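Local structure of transcriptional regulator, LacI family (Lactobacillus brevis, 3JY6) at residues R171-I176 with S203-N208; V127-E132 with L194-N199; K112-A117 with V184-K189; D106-A111 with I146-Q151. The protein probably acts as a DNA-binding transcription factor of the LacI family, whose periplasmic-binding-protein-like domain is the part described here. All blocks are in the same frame, centred on the assembly; numbering follows the deposited sequence.

In the fold
All four contacts surround the parallel sheet of strands 152-158, 125-131, 183-187 and 211-215. Contacts 1 and 2 lie on one face and involve helices 165-177, 190-196 and 198-202. Contacts 3 and 4 lie on the other, with helices 107-119 and 137-147. Contacts 2 and 3 are buried and set a leucine or an aromatic ring of neighbouring strands against helices. Contacts 1 and 4 are partly buried: contact 1 joins a helix to the turn after another, contact 4 a helix to another's end and following turn. Contacts 3 and 4 share helix 107-119. All are mainly apolar; contacts 1 and 3 add a threonine hydroxyl, and contact 4 sets a methyl against backbone.

Contact 1: residues R171-I176 with S203-N208; sequences RLTQLI and SGLIDN
The backbones of Thr173 and Leu205 approach to 8.4 Å between their CA atoms, a gap wide enough to be bridged by side chains. Segment 171-176 is helical throughout. Segment 203-208 is irregular and follows helix 198-202. Gly204 is the first residue to leave helical angles there, with a phi of 99°. A side chain on Gly204 would be pressed against the carbonyl O of Ser203. After this turn Leu205 faces the helix. Its CG is anti to the backbone N (chi1 -176°), and this carries both methyls across to Ile176. Leu205 CD2 lies 4.0 Å from Ile176 CD1 and 4.2 Å from Ile176 CG2. The other methyl, Leu205 CD1, is 4.2 Å from the same Ile176 CG2. The two side chains cross obliquely, and each branch of Ile176 has a methyl of Leu205 against it.

Helix 165-177 is the connection of a beta-alpha-beta crossover between the parallel strands 152-158 and 183-187, and it lies over the sheet of the Rossmann-like subdomain. Ile176 is buried and also meets Val127 and Val211 of that sheet. Leu200 of helix 198-202 packs on both Ile176 and Leu205.

One turn earlier the helix adds Thr173. Its OG1 comes to 4.2 Å from Leu205 CD2, a hydroxyl beside a methyl, with no bond between them. Farther along, Asp207 OD1 accepts bonds from the backbone N of Gln209 and of Thr210, in the bend before strand 211-215.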
loop_
_atom_site.group_PDB
_atom_site.type_symbol
_atom_site.label_atom_id
_atom_site.label_comp_id
_atom_site.label_asym_id
_atom_site.label_seq_id
_atom_site.Cartn_x
_atom_site.Cartn_y
_atom_site.Cartn_z
ATOM N N ARG A 171 8.395 22.203 -12.368
ATOM C CA ARG A 171 9.667 21.899 -13.010
ATOM C C ARG A 171 9.522 20.789 -14.063
ATOM O O ARG A 171 10.068 20.882 -15.165
ATOM C CB ARG A 171 10.694 21.494 -11.956
ATOM C CG ARG A 171 12.021 20.991 -12.521
ATOM C CD ARG A 171 12.757 22.044 -13.354
ATOM N NE ARG A 171 14.085 21.565 -13.744
ATOM C CZ ARG A 171 14.984 22.290 -14.400
ATOM N NH1 ARG A 171 14.704 23.540 -14.749
ATOM N NH2 ARG A 171 16.169 21.766 -14.697
ATOM N N LEU A 172 8.786 19.738 -13.721
ATOM C CA LEU A 172 8.579 18.620 -14.636
ATOM C C LEU A 172 7.950 19.132 -15.927
ATOM O O LEU A 172 8.357 18.755 -17.023
ATOM C CB LEU A 172 7.659 17.573 -13.993
ATOM C CG LEU A 172 7.307 16.332 -14.829
ATOM C CD1 LEU A 172 8.547 15.483 -15.030
ATOM C CD2 LEU A 172 6.223 15.532 -14.120
ATOM N N THR A 173 6.955 19.995 -15.772
ATOM C CA THR A 173 6.255 20.595 -16.893
ATOM C C THR A 173 7.203 21.476 -17.695
ATOM O O THR A 173 7.035 21.647 -18.900
ATOM C CB THR A 173 5.078 21.431 -16.385
ATOM O OG1 THR A 173 4.043 20.552 -15.924
ATOM C CG2 THR A 173 4.547 22.341 -17.477
ATOM N N GLN A 174 8.210 22.022 -17.025
ATOM C CA GLN A 174 9.181 22.886 -17.686
ATOM C C GLN A 174 10.130 22.049 -18.544
ATOM O O GLN A 174 10.382 22.366 -19.713
ATOM C CB GLN A 174 9.966 23.679 -16.635
ATOM C CG GLN A 174 10.940 24.687 -17.199
ATOM C CD GLN A 174 11.719 25.385 -16.108
ATOM O OE1 GLN A 174 11.139 26.006 -15.214
ATOM N NE2 GLN A 174 13.044 25.279 -16.169
ATOM N N LEU A 175 10.636 20.963 -17.963
ATOM C CA LEU A 175 11.565 20.077 -18.658
ATOM C C LEU A 175 10.916 19.331 -19.827
ATOM O O LEU A 175 11.531 19.141 -20.876
ATOM C CB LEU A 175 12.154 19.066 -17.673
ATOM C CG LEU A 175 13.155 19.538 -16.612
ATOM C CD1 LEU A 175 13.379 18.436 -15.594
ATOM C CD2 LEU A 175 14.462 19.917 -17.279
ATOM N N ILE A 176 9.677 18.898 -19.638
ATOM C CA ILE A 176 8.955 18.176 -20.682
ATOM C C ILE A 176 8.692 19.057 -21.905
ATOM O O ILE A 176 8.789 18.619 -23.049
ATOM C CB ILE A 176 7.575 17.677 -20.166
ATOM C CG1 ILE A 176 7.764 16.505 -19.205
ATOM C CG2 ILE A 176 6.688 17.256 -21.342
ATOM C CD1 ILE A 176 6.460 15.987 -18.631
ATOM N N SER A 203 -4.658 16.908 -17.881
ATOM C CA SER A 203 -4.508 18.259 -18.424
ATOM C C SER A 203 -4.202 18.216 -19.920
ATOM O O SER A 203 -4.273 19.234 -20.601
ATOM C CB SER A 203 -3.395 19.019 -17.694
ATOM O OG SER A 203 -2.125 18.457 -17.952
ATOM N N GLY A 204 -3.850 17.036 -20.427
ATOM C CA GLY A 204 -3.562 16.904 -21.845
ATOM C C GLY A 204 -2.098 16.913 -22.248
ATOM O O GLY A 204 -1.765 16.659 -23.412
ATOM N N LEU A 205 -1.208 17.191 -21.302
ATOM C CA LEU A 205 0.214 17.224 -21.626
ATOM C C LEU A 205 0.696 15.882 -22.175
ATOM O O LEU A 205 1.349 15.829 -23.214
ATOM C CB LEU A 205 1.035 17.621 -20.399
ATOM C CG LEU A 205 2.538 17.796 -20.625
ATOM C CD1 LEU A 205 2.815 18.839 -21.702
ATOM C CD2 LEU A 205 3.176 18.215 -19.329
ATOM N N ILE A 206 0.382 14.799 -21.471
ATOM C CA ILE A 206 0.769 13.465 -21.918
ATOM C C ILE A 206 -0.281 13.006 -22.933
ATOM O O ILE A 206 -1.407 12.676 -22.554
ATOM C CB ILE A 206 0.814 12.472 -20.722
ATOM C CG1 ILE A 206 1.957 12.856 -19.769
ATOM C CG2 ILE A 206 1.009 11.049 -21.227
ATOM C CD1 ILE A 206 1.940 12.114 -18.447
ATOM N N ASP A 207 0.080 12.993 -24.218
ATOM C CA ASP A 207 -0.860 12.594 -25.266
ATOM C C ASP A 207 -0.460 11.398 -26.127
ATOM O O ASP A 207 -1.182 11.050 -27.063
ATOM C CB ASP A 207 -1.182 13.780 -26.195
ATOM C CG ASP A 207 0.052 14.379 -26.851
ATOM O OD1 ASP A 207 1.101 13.706 -26.916
ATOM O OD2 ASP A 207 -0.040 15.535 -27.317
ATOM N N ASN A 208 0.681 10.780 -25.827
ATOM C CA ASN A 208 1.129 9.618 -26.590
ATOM C C ASN A 208 1.378 9.890 -28.065
ATOM O O ASN A 208 1.209 9.004 -28.893
ATOM C CB ASN A 208 0.107 8.488 -26.452
ATOM C CG ASN A 208 0.435 7.549 -25.316
ATOM O OD1 ASN A 208 1.041 7.943 -24.314
ATOM N ND2 ASN A 208 0.026 6.292 -25.460
#

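Contact 2: residues V127-E132 with L194-N199; sequences VVLTSE and LEFFPN
Leu129 meets Phe196 and Phe197 through a single methyl. Leu129 CD2 is 4.0 Å from Phe197 CE1 and 4.2 Å from Phe196 CD2. It approaches both rings obliquely. This is strand-to-helix packing in a Rossmann-like subdomain of the periplasmic binding protein fold. Strand 125-131 is an inner strand of the parallel sheet, and segment 194-199 spans the join between helices 190-196 and 198-202, packed on one face of it.

The side chains of Leu129 and Phe196 cross at about a right angle. Those of Leu129 and Phe197 run past each other in opposite directions. Leu129 CG is anti to its backbone N (chi1 179°), which extends the chain toward the two aromatics. The backbones stay well apart, with 9.5 Å between the CA atoms of Leu129 and Phe196.

A second layer fixes these groups. Leu129 also packs on Leu156 and Val158 of the adjacent strand, and Phe197 rests on Ala185 and Ala187 of strand 183-187. Glu195 CG lies over one face of the Phe196 ring, 4.0 Å above its plane and toward the rim. The ring of His165 lies nearly parallel to that of Phe196, the planes about 10° apart. The carboxylate of Glu195 holds this histidine and also Tyr163 OH, one oxygen to each. Farther out, Asn199 ND2 bonds to Arg224 O of the second subunit, so this helical region reaches the dimer interface.

Where the strand ends, Thr130 OG1 donates to Ser131 O at 2.8 Å, in the carbonyl plane and on a lone pair, with a C=O...O angle of 129°.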
loop_
_atom_site.group_PDB
_atom_site.type_symbol
_atom_site.label_atom_id
_atom_site.label_comp_id
_atom_site.label_asym_id
_atom_site.label_seq_id
_atom_site.Cartn_x
_atom_site.Cartn_y
_atom_site.Cartn_z
ATOM N N VAL A 127 12.886 12.626 -19.874
ATOM C CA VAL A 127 12.821 13.449 -18.678
ATOM C C VAL A 127 12.739 12.480 -17.516
ATOM O O VAL A 127 11.706 11.857 -17.278
ATOM C CB VAL A 127 11.574 14.366 -18.698
ATOM C CG1 VAL A 127 11.461 15.125 -17.377
ATOM C CG2 VAL A 127 11.678 15.357 -19.850
ATOM N N VAL A 128 13.849 12.343 -16.804
ATOM C CA VAL A 128 13.934 11.434 -15.672
ATOM C C VAL A 128 13.441 12.082 -14.379
ATOM O O VAL A 128 13.931 13.139 -13.981
ATOM C CB VAL A 128 15.387 10.975 -15.457
ATOM C CG1 VAL A 128 15.445 9.950 -14.344
ATOM C CG2 VAL A 128 15.964 10.416 -16.750
ATOM N N LEU A 129 12.466 11.452 -13.732
ATOM C CA LEU A 129 11.937 11.950 -12.463
ATOM C C LEU A 129 12.381 10.927 -11.423
ATOM O O LEU A 129 12.054 9.738 -11.542
ATOM C CB LEU A 129 10.414 12.038 -12.510
ATOM C CG LEU A 129 9.690 12.518 -11.248
ATOM C CD1 LEU A 129 10.183 13.915 -10.836
ATOM C CD2 LEU A 129 8.187 12.522 -11.515
ATOM N N THR A 130 13.108 11.373 -10.398
ATOM C CA THR A 130 13.625 10.426 -9.411
ATOM C C THR A 130 13.911 10.988 -8.013
ATOM O O THR A 130 13.940 12.205 -7.797
ATOM C CB THR A 130 14.956 9.830 -9.932
ATOM O OG1 THR A 130 15.442 8.833 -9.034
ATOM C CG2 THR A 130 16.009 10.924 -10.036
ATOM N N SER A 131 14.111 10.083 -7.061
ATOM C CA SER A 131 14.491 10.496 -5.719
ATOM C C SER A 131 15.995 10.685 -5.912
ATOM O O SER A 131 16.560 10.136 -6.853
ATOM C CB SER A 131 14.224 9.395 -4.694
ATOM O OG SER A 131 12.833 9.160 -4.557
ATOM N N GLU A 132 16.642 11.452 -5.041
ATOM C CA GLU A 132 18.073 11.712 -5.174
ATOM C C GLU A 132 18.931 10.510 -5.571
ATOM O O GLU A 132 18.930 9.478 -4.896
ATOM C CB GLU A 132 18.594 12.348 -3.884
ATOM C CG GLU A 132 17.993 13.729 -3.641
ATOM C CD GLU A 132 18.471 14.365 -2.352
ATOM O OE1 GLU A 132 19.704 14.522 -2.183
ATOM O OE2 GLU A 132 17.613 14.711 -1.510
ATOM N N LEU A 194 2.870 7.999 -9.572
ATOM C CA LEU A 194 1.524 8.090 -9.014
ATOM C C LEU A 194 1.144 9.494 -8.585
ATOM O O LEU A 194 -0.010 9.874 -8.681
ATOM C CB LEU A 194 1.372 7.153 -7.801
ATOM C CG LEU A 194 1.636 5.656 -7.985
ATOM C CD1 LEU A 194 1.630 4.973 -6.633
ATOM C CD2 LEU A 194 0.585 5.048 -8.896
ATOM N N GLU A 195 2.116 10.267 -8.122
ATOM C CA GLU A 195 1.831 11.613 -7.659
ATOM C C GLU A 195 1.763 12.689 -8.739
ATOM O O GLU A 195 0.876 13.548 -8.696
ATOM C CB GLU A 195 2.865 12.032 -6.603
ATOM C CG GLU A 195 2.497 13.311 -5.860
ATOM C CD GLU A 195 3.537 13.724 -4.846
ATOM O OE1 GLU A 195 4.187 12.835 -4.253
ATOM O OE2 GLU A 195 3.696 14.944 -4.629
ATOM N N PHE A 196 2.667 12.632 -9.715
ATOM C CA PHE A 196 2.734 13.667 -10.747
ATOM C C PHE A 196 2.224 13.404 -12.158
ATOM O O PHE A 196 2.008 14.356 -12.903
ATOM C CB PHE A 196 4.178 14.179 -10.836
ATOM C CG PHE A 196 4.693 14.759 -9.544
ATOM C CD1 PHE A 196 4.342 16.051 -9.157
ATOM C CD2 PHE A 196 5.505 14.006 -8.699
ATOM C CE1 PHE A 196 4.791 16.588 -7.943
ATOM C CE2 PHE A 196 5.960 14.535 -7.476
ATOM C CZ PHE A 196 5.600 15.829 -7.101
ATOM N N PHE A 197 2.022 12.146 -12.538
ATOM C CA PHE A 197 1.565 11.850 -13.900
ATOM C C PHE A 197 0.059 11.958 -14.186
ATOM O O PHE A 197 -0.336 12.341 -15.295
ATOM C CB PHE A 197 2.063 10.459 -14.335
ATOM C CG PHE A 197 3.553 10.381 -14.600
ATOM C CD1 PHE A 197 4.411 11.440 -14.277
ATOM C CD2 PHE A 197 4.104 9.232 -15.162
ATOM C CE1 PHE A 197 5.794 11.351 -14.512
ATOM C CE2 PHE A 197 5.479 9.130 -15.402
ATOM C CZ PHE A 197 6.329 10.195 -15.075
ATOM N N PRO A 198 -0.802 11.603 -13.212
ATOM C CA PRO A 198 -2.248 11.696 -13.462
ATOM C C PRO A 198 -2.771 13.046 -13.963
ATOM O O PRO A 198 -3.580 13.089 -14.889
ATOM C CB PRO A 198 -2.852 11.294 -12.121
ATOM C CG PRO A 198 -1.917 10.220 -11.675
ATOM C CD PRO A 198 -0.543 10.836 -11.974
ATOM N N ASN A 199 -2.326 14.148 -13.361
ATOM C CA ASN A 199 -2.793 15.461 -13.803
ATOM C C ASN A 199 -2.226 15.833 -15.170
ATOM O O ASN A 199 -2.828 16.611 -15.905
ATOM C CB ASN A 199 -2.448 16.539 -12.774
ATOM C CG ASN A 199 -3.442 16.591 -11.627
ATOM O OD1 ASN A 199 -3.906 17.663 -11.249
ATOM N ND2 ASN A 199 -3.771 15.430 -11.069
#

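Contact 3: residues K112-A117 with V184-K189; sequences KAATTA and VAFALK
Ala114 is the first residue of helix segment 112-117 to meet Phe186. Its CB lies 4.2 Å from Phe186 CE1 and equally far from Phe186 CZ, oblique to the ring. Next comes Thr115, which reaches the edge of the same ring near its plane. Thr115 OG1 is 3.7 Å from Phe186 CE1. The hydroxyl bonds to Ala111 O, one turn back in its own helix. Phe186 CG is anti to the backbone N (chi1 -159°), and the ring reaches from the strand toward these two residues. Thr116 does not touch Phe186; its OG1 and N bond to Lys112 O at 3.0 and 2.9 Å, from opposite faces of the carbonyl plane.

An alanine in place of Phe186 would remove the ring and would probably leave Ala114 CB and the hydroxyl side of Thr115 facing a gap between helix and sheet.

In this Rossmann-like subdomain, helix 107-119 leads into strand 125-131, which pairs with strand 183-187. Phe186 also packs on Val126 of strand 125-131 and Thr214 of strand 211-215. Ile146 of helix 137-147 touches both Phe186 and Thr115, so the ring lies where two helices meet one face of the sheet.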
loop_
_atom_site.group_PDB
_atom_site.type_symbol
_atom_site.label_atom_id
_atom_site.label_comp_id
_atom_site.label_asym_id
_atom_site.label_seq_id
_atom_site.Cartn_x
_atom_site.Cartn_y
_atom_site.Cartn_z
ATOM N N LYS A 112 17.491 0.513 -19.627
ATOM C CA LYS A 112 18.088 0.646 -20.952
ATOM C C LYS A 112 17.165 0.125 -22.054
ATOM O O LYS A 112 16.971 0.786 -23.072
ATOM C CB LYS A 112 19.410 -0.124 -20.993
ATOM C CG LYS A 112 20.140 -0.089 -22.322
ATOM C CD LYS A 112 21.088 -1.283 -22.409
ATOM C CE LYS A 112 21.736 -1.410 -23.769
ATOM N NZ LYS A 112 22.470 -2.711 -23.890
ATOM N N ALA A 113 16.611 -1.066 -21.844
ATOM C CA ALA A 113 15.714 -1.674 -22.821
ATOM C C ALA A 113 14.431 -0.864 -22.961
ATOM O O ALA A 113 13.916 -0.705 -24.061
ATOM C CB ALA A 113 15.381 -3.108 -22.414
ATOM N N ALA A 114 13.913 -0.360 -21.841
ATOM C CA ALA A 114 12.700 0.448 -21.868
ATOM C C ALA A 114 12.936 1.739 -22.668
ATOM O O ALA A 114 12.096 2.146 -23.484
ATOM C CB ALA A 114 12.262 0.776 -20.447
ATOM N N THR A 115 14.080 2.374 -22.437
ATOM C CA THR A 115 14.420 3.604 -23.145
ATOM C C THR A 115 14.544 3.297 -24.638
ATOM O O THR A 115 14.040 4.038 -25.482
ATOM C CB THR A 115 15.757 4.193 -22.645
ATOM O OG1 THR A 115 15.636 4.541 -21.262
ATOM C CG2 THR A 115 16.119 5.440 -23.425
ATOM N N THR A 116 15.222 2.200 -24.951
ATOM C CA THR A 116 15.415 1.795 -26.336
ATOM C C THR A 116 14.075 1.589 -27.023
ATOM O O THR A 116 13.875 2.031 -28.154
ATOM C CB THR A 116 16.269 0.507 -26.409
ATOM O OG1 THR A 116 17.612 0.831 -26.026
ATOM C CG2 THR A 116 16.263 -0.097 -27.829
ATOM N N ALA A 117 13.149 0.929 -26.334
ATOM C CA ALA A 117 11.821 0.686 -26.889
ATOM C C ALA A 117 11.125 2.010 -27.185
ATOM O O ALA A 117 10.422 2.138 -28.189
ATOM C CB ALA A 117 10.990 -0.127 -25.914
ATOM N N VAL A 184 9.563 11.437 -23.292
ATOM C CA VAL A 184 9.082 10.399 -22.379
ATOM C C VAL A 184 9.414 10.851 -20.957
ATOM O O VAL A 184 10.587 11.092 -20.641
ATOM C CB VAL A 184 9.830 9.054 -22.490
ATOM C CG1 VAL A 184 8.861 7.910 -22.263
ATOM C CG2 VAL A 184 10.587 8.953 -23.771
ATOM N N ALA A 185 8.400 10.961 -20.108
ATOM C CA ALA A 185 8.631 11.314 -18.715
ATOM C C ALA A 185 8.850 9.925 -18.090
ATOM O O ALA A 185 7.946 9.087 -18.110
ATOM C CB ALA A 185 7.403 11.997 -18.127
ATOM N N PHE A 186 10.051 9.681 -17.568
ATOM C CA PHE A 186 10.419 8.380 -16.995
ATOM C C PHE A 186 10.628 8.452 -15.470
ATOM O O PHE A 186 11.613 9.009 -14.990
ATOM C CB PHE A 186 11.696 7.910 -17.706
ATOM C CG PHE A 186 11.969 6.419 -17.635
ATOM C CD1 PHE A 186 12.634 5.796 -18.694
ATOM C CD2 PHE A 186 11.654 5.666 -16.513
ATOM C CE1 PHE A 186 12.982 4.451 -18.636
ATOM C CE2 PHE A 186 11.995 4.323 -16.438
ATOM C CZ PHE A 186 12.662 3.710 -17.501
ATOM N N ALA A 187 9.682 7.894 -14.723
ATOM C CA ALA A 187 9.756 7.877 -13.265
ATOM C C ALA A 187 10.570 6.662 -12.816
ATOM O O ALA A 187 10.295 5.532 -13.220
ATOM C CB ALA A 187 8.346 7.820 -12.669
ATOM N N LEU A 188 11.578 6.904 -11.985
ATOM C CA LEU A 188 12.421 5.833 -11.474
ATOM C C LEU A 188 11.810 5.150 -10.259
ATOM O O LEU A 188 12.260 4.084 -9.849
ATOM C CB LEU A 188 13.806 6.377 -11.133
ATOM C CG LEU A 188 14.895 6.144 -12.186
ATOM C CD1 LEU A 188 14.365 6.406 -13.588
ATOM C CD2 LEU A 188 16.080 7.023 -11.855
ATOM N N LYS A 189 10.768 5.751 -9.699
ATOM C CA LYS A 189 10.105 5.189 -8.531
ATOM C C LYS A 189 8.601 5.326 -8.680
ATOM O O LYS A 189 8.102 6.332 -9.182
ATOM C CB LYS A 189 10.580 5.897 -7.252
ATOM C CG LYS A 189 10.138 5.213 -5.963
ATOM C CD LYS A 189 10.647 5.933 -4.712
ATOM C CE LYS A 189 10.218 5.193 -3.434
ATOM N NZ LYS A 189 10.706 5.850 -2.177
#

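Contact 4: residues D106-A111 with I146-Q151; sequences DNFEAA and ILAAAQ
Ile146, which packs against Ala111, has a carbonyl O that two amides approach. Ala149 N bonds to Ile146 O at 2.7 Å, and Ala150 N makes a weak bond to it at 3.0 Å. These bonds fold the chain into a turn as helix 137-147 ends. In this turn Ala148 CB points toward helix 107-119.

The tightest backbone approach is between Ala111 and Ile146, whose CA atoms are only 5.6 Å apart. The small side chain of Ala111 is consistent with so close an approach. Ala111 CB lies 4.2 Å from Ile146 CG1 and the same distance from Ile146 N, so the methyl meets backbone as well as side chain. Ile146 itself points away from helix 107-119 at its CB. Its side chain runs into the core, onto Val126 and Val128 of the sheet.

Both helices pack on the same face of the parallel sheet in the Rossmann-like subdomain of this LacI-family domain. Helix 107-119 precedes strand 125-131, and helix 137-147 links that strand to strand 152-158.

One turn before Ala111, Phe108 makes the second contact, nearer the solvent. Its CG is anti to the backbone N (chi1 174°), and this swings the ring out to Ala148. Ala148 CB sits 3.9 Å from both Phe108 CE1 and Phe108 CZ, oblique to the ring. Arg144 forms a cation-pi contact with the same ring. At the start of the helix, Asn107 uses both ends of its amide: OD1 accepts from Arg142 NE, and ND2 bonds to Glu94 OE1. Asp106 O accepts from Ala110 N at 2.8 Å in the first turn.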
loop_
_atom_site.group_PDB
_atom_site.type_symbol
_atom_site.label_atom_id
_atom_site.label_comp_id
_atom_site.label_asym_id
_atom_site.label_seq_id
_atom_site.Cartn_x
_atom_site.Cartn_y
_atom_site.Cartn_z
ATOM N N ASP A 106 17.237 -6.497 -12.704
ATOM C CA ASP A 106 18.265 -6.100 -13.670
ATOM C C ASP A 106 17.960 -4.629 -13.962
ATOM O O ASP A 106 17.505 -4.286 -15.050
ATOM C CB ASP A 106 18.125 -6.926 -14.949
ATOM C CG ASP A 106 16.736 -6.802 -15.571
ATOM O OD1 ASP A 106 15.732 -6.962 -14.838
ATOM O OD2 ASP A 106 16.651 -6.543 -16.789
ATOM N N ASN A 107 18.214 -3.773 -12.977
ATOM C CA ASN A 107 17.930 -2.343 -13.076
ATOM C C ASN A 107 18.495 -1.598 -14.276
ATOM O O ASN A 107 17.782 -0.803 -14.902
ATOM C CB ASN A 107 18.368 -1.656 -11.788
ATOM C CG ASN A 107 17.521 -2.070 -10.606
ATOM O OD1 ASN A 107 16.359 -1.677 -10.500
ATOM N ND2 ASN A 107 18.088 -2.882 -9.721
ATOM N N PHE A 108 19.769 -1.846 -14.581
ATOM C CA PHE A 108 20.438 -1.206 -15.716
ATOM C C PHE A 108 19.837 -1.703 -17.028
ATOM O O PHE A 108 19.377 -0.905 -17.846
ATOM C CB PHE A 108 21.941 -1.507 -15.697
ATOM C CG PHE A 108 22.681 -1.002 -16.910
ATOM C CD1 PHE A 108 22.924 0.357 -17.080
ATOM C CD2 PHE A 108 23.130 -1.893 -17.888
ATOM C CE1 PHE A 108 23.605 0.828 -18.212
ATOM C CE2 PHE A 108 23.807 -1.436 -19.016
ATOM C CZ PHE A 108 24.046 -0.070 -19.179
ATOM N N GLU A 109 19.830 -3.022 -17.214
ATOM C CA GLU A 109 19.291 -3.627 -18.429
ATOM C C GLU A 109 17.828 -3.297 -18.667
ATOM O O GLU A 109 17.430 -3.009 -19.796
ATOM C CB GLU A 109 19.468 -5.150 -18.398
ATOM C CG GLU A 109 20.855 -5.613 -18.781
ATOM C CD GLU A 109 21.303 -5.014 -20.097
ATOM O OE1 GLU A 109 20.506 -5.044 -21.059
ATOM O OE2 GLU A 109 22.447 -4.515 -20.166
ATOM N N ALA A 110 17.021 -3.349 -17.612
ATOM C CA ALA A 110 15.600 -3.046 -17.736
ATOM C C ALA A 110 15.350 -1.602 -18.162
ATOM O O ALA A 110 14.525 -1.341 -19.039
ATOM C CB ALA A 110 14.890 -3.321 -16.417
ATOM N N ALA A 111 16.056 -0.661 -17.542
ATOM C CA ALA A 111 15.874 0.752 -17.869
ATOM C C ALA A 111 16.301 1.008 -19.304
ATOM O O ALA A 111 15.573 1.631 -20.083
ATOM C CB ALA A 111 16.687 1.643 -16.909
ATOM N N ILE A 146 19.272 4.438 -18.638
ATOM C CA ILE A 146 18.617 5.389 -19.532
ATOM C C ILE A 146 19.644 6.123 -20.404
ATOM O O ILE A 146 19.539 6.106 -21.638
ATOM C CB ILE A 146 17.756 6.403 -18.736
ATOM C CG1 ILE A 146 16.566 5.674 -18.101
ATOM C CG2 ILE A 146 17.265 7.519 -19.655
ATOM C CD1 ILE A 146 15.731 6.530 -17.164
ATOM N N LEU A 147 20.642 6.742 -19.775
ATOM C CA LEU A 147 21.686 7.460 -20.515
ATOM C C LEU A 147 22.339 6.556 -21.551
ATOM O O LEU A 147 22.757 7.023 -22.609
ATOM C CB LEU A 147 22.791 7.976 -19.583
ATOM C CG LEU A 147 22.435 8.772 -18.324
ATOM C CD1 LEU A 147 23.710 9.036 -17.535
ATOM C CD2 LEU A 147 21.732 10.069 -18.686
ATOM N N ALA A 148 22.436 5.267 -21.247
ATOM C CA ALA A 148 23.062 4.332 -22.166
ATOM C C ALA A 148 22.188 4.055 -23.387
ATOM O O ALA A 148 22.585 3.302 -24.279
ATOM C CB ALA A 148 23.374 3.042 -21.446
ATOM N N ALA A 149 21.009 4.673 -23.438
ATOM C CA ALA A 149 20.104 4.456 -24.565
ATOM C C ALA A 149 19.490 5.722 -25.166
ATOM O O ALA A 149 18.845 5.649 -26.210
ATOM C CB ALA A 149 18.987 3.503 -24.154
ATOM N N ALA A 150 19.681 6.869 -24.522
ATOM C CA ALA A 150 19.096 8.119 -25.015
ATOM C C ALA A 150 20.057 9.307 -25.134
ATOM O O ALA A 150 21.000 9.444 -24.354
ATOM C CB ALA A 150 17.918 8.505 -24.132
ATOM N N GLN A 151 19.792 10.180 -26.101
ATOM C CA GLN A 151 20.627 11.357 -26.325
ATOM C C GLN A 151 20.266 12.476 -25.361
ATOM O O GLN A 151 21.005 12.779 -24.421
ATOM C CB GLN A 151 20.465 11.851 -27.772
#